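Putative phthiocerol dimycocerosate transporter LppX (Mycobacterium tuberculosis, PDB 2BYO) probably helps carry phthiocerol dimycocerosates from the cell membrane to the outer membrane, with a hydrophobic cavity large enough for one such lipid. Local coordinates at residues S143-T148 with I173-S178. Numbering follows the deposited sequence.
Sequences STTKIT and IAQDGS
Ile-173, Gln-175 and Thr-145 bring most of the buried surface to this contact, which illustrates how an antiparallel strand pair can be carried past its last bridge by one more backbone bond and a side chain that folds back. Thr-145 and Ile-173 form a hydrogen-bonded pair: Thr-145 N donates to Ile-173 O at 2.8 Å, and Ile-173 N returns the bond to Thr-145 O. Beside it, Thr-144 and Ala-174 make a non-hydrogen-bonded pair, after which Gln-175 N, from beyond the strand end, reaches Ser-143 O at 2.9 Å. Its side chain then turns back over residues 143-145. With CG beside its own backbone N (chi1 -62°) and the chain extended beyond, Gln-175 crosses Thr-145 at about a right angle and gives an almost straight bond from NE2 to Thr-145 OG1 (3.0 Å, 164° at the hydrogen). The acceptor lies in the amide plane, while OE1 rests against Ser-143 CB at 3.4 Å. NE2 also bonds Thr-136 OG1, and two threonine hydroxyls should together restrain the amide's rotation. A water 2.8 Å from Thr-145 OG1 also reaches Ile-173 O, more loosely. On the face that carries Thr-145, Ile-147 CD1 meets Ile-173 CD1 at 4.2 Å; the Ile-147 side chain is about 5 Å from the bound docosahexaenoic acid. Within the half-barrel, strand 142-151 runs between 167-174 and outermost 129-139; helix 22-36 touches Ile-173, and Val-182 of strand 181-187 touches Thr-144 and Ala-174 on the other face.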
loop_
_atom_site.group_PDB
_atom_site.type_symbol
_atom_site.label_atom_id
_atom_site.label_comp_id
_atom_site.label_asym_id
_atom_site.label_seq_id
_atom_site.Cartn_x
_atom_site.Cartn_y
_atom_site.Cartn_z
ATOM N N SER A 143 3.673 -5.776 18.115
ATOM C CA SER A 143 5.063 -5.331 18.154
ATOM C C SER A 143 5.702 -5.500 16.778
ATOM O O SER A 143 5.701 -6.601 16.204
ATOM C CB SER A 143 5.868 -6.127 19.180
ATOM O OG SER A 143 5.343 -5.953 20.487
ATOM N N THR A 144 6.247 -4.406 16.255
ATOM C CA THR A 144 6.800 -4.395 14.911
ATOM C C THR A 144 8.198 -3.809 14.898
ATOM O O THR A 144 8.531 -2.981 15.725
ATOM C CB THR A 144 5.942 -3.572 13.917
ATOM O OG1 THR A 144 5.997 -2.186 14.248
ATOM C CG2 THR A 144 4.500 -4.030 13.889
ATOM N N THR A 145 9.005 -4.265 13.947
ATOM C CA THR A 145 10.318 -3.705 13.686
ATOM C C THR A 145 10.125 -2.577 12.691
ATOM O O THR A 145 9.561 -2.789 11.608
ATOM C CB THR A 145 11.231 -4.775 13.067
ATOM O OG1 THR A 145 11.322 -5.909 13.945
ATOM C CG2 THR A 145 12.601 -4.224 12.799
ATOM N N LYS A 146 10.566 -1.381 13.069
ATOM C CA LYS A 146 10.487 -0.212 12.215
ATOM C C LYS A 146 11.797 -0.092 11.457
ATOM O O LYS A 146 12.858 -0.052 12.065
ATOM C CB LYS A 146 10.238 1.046 13.046
ATOM C CG LYS A 146 10.062 2.309 12.226
ATOM C CD LYS A 146 10.014 3.537 13.126
ATOM C CE LYS A 146 9.785 4.820 12.317
ATOM N NZ LYS A 146 9.799 6.028 13.187
ATOM N N ILE A 147 11.717 -0.074 10.133
ATOM C CA ILE A 147 12.887 0.058 9.285
ATOM C C ILE A 147 12.617 1.156 8.281
ATOM O O ILE A 147 11.625 1.110 7.559
ATOM C CB ILE A 147 13.233 -1.251 8.532
ATOM C CG1 ILE A 147 13.452 -2.390 9.523
ATOM C CG2 ILE A 147 14.505 -1.062 7.668
ATOM C CD1 ILE A 147 13.695 -3.729 8.880
ATOM N N THR A 148 13.501 2.146 8.256
ATOM C CA THR A 148 13.422 3.240 7.310
ATOM C C THR A 148 14.405 2.998 6.188
ATOM O O THR A 148 15.365 2.258 6.337
ATOM C CB THR A 148 13.770 4.586 7.972
ATOM O OG1 THR A 148 15.056 4.491 8.598
ATOM C CG2 THR A 148 12.737 4.952 9.016
ATOM N N ILE A 173 7.303 -4.241 10.502
ATOM C CA ILE A 173 7.227 -5.671 10.254
ATOM C C ILE A 173 6.994 -6.393 11.560
ATOM O O ILE A 173 7.786 -6.264 12.491
ATOM C CB ILE A 173 8.526 -6.203 9.589
ATOM C CG1 ILE A 173 8.741 -5.517 8.233
ATOM C CG2 ILE A 173 8.465 -7.724 9.400
ATOM C CD1 ILE A 173 10.144 -5.648 7.712
ATOM N N ALA A 174 5.913 -7.172 11.612
ATOM C CA ALA A 174 5.514 -7.872 12.832
ATOM C C ALA A 174 6.663 -8.716 13.365
ATOM O O ALA A 174 7.428 -9.310 12.586
ATOM C CB ALA A 174 4.302 -8.751 12.565
ATOM N N GLN A 175 6.779 -8.763 14.691
ATOM C CA GLN A 175 7.788 -9.592 15.361
ATOM C C GLN A 175 7.198 -10.884 15.922
ATOM O O GLN A 175 7.843 -11.569 16.693
ATOM C CB GLN A 175 8.448 -8.799 16.484
ATOM C CG GLN A 175 9.181 -7.556 15.999
ATOM C CD GLN A 175 9.570 -6.629 17.131
ATOM O OE1 GLN A 175 9.104 -6.783 18.264
ATOM N NE2 GLN A 175 10.422 -5.648 16.829
ATOM N N ASP A 176 5.978 -11.225 15.519
ATOM C CA ASP A 176 5.249 -12.344 16.129
ATOM C C ASP A 176 5.439 -13.696 15.435
ATOM O O ASP A 176 4.763 -14.673 15.780
ATOM C CB ASP A 176 3.749 -11.996 16.260
ATOM C CG ASP A 176 3.106 -11.562 14.943
ATOM O OD1 ASP A 176 3.659 -11.799 13.848
ATOM O OD2 ASP A 176 2.019 -10.959 15.015
ATOM N N GLY A 177 6.367 -13.764 14.482
ATOM C CA GLY A 177 6.578 -14.979 13.679
ATOM C C GLY A 177 5.957 -14.902 12.282
ATOM O O GLY A 177 6.357 -15.628 11.378
ATOM N N SER A 178 4.995 -14.001 12.102
ATOM C CA SER A 178 4.264 -13.883 10.835
ATOM C C SER A 178 5.000 -13.063 9.778
ATOM O O SER A 178 4.736 -13.214 8.588
ATOM C CB SER A 178 2.923 -13.213 11.078
ATOM O OG SER A 178 3.103 -11.853 11.451
HETATM O O HOH W 1 10.437 -8.107 12.515
#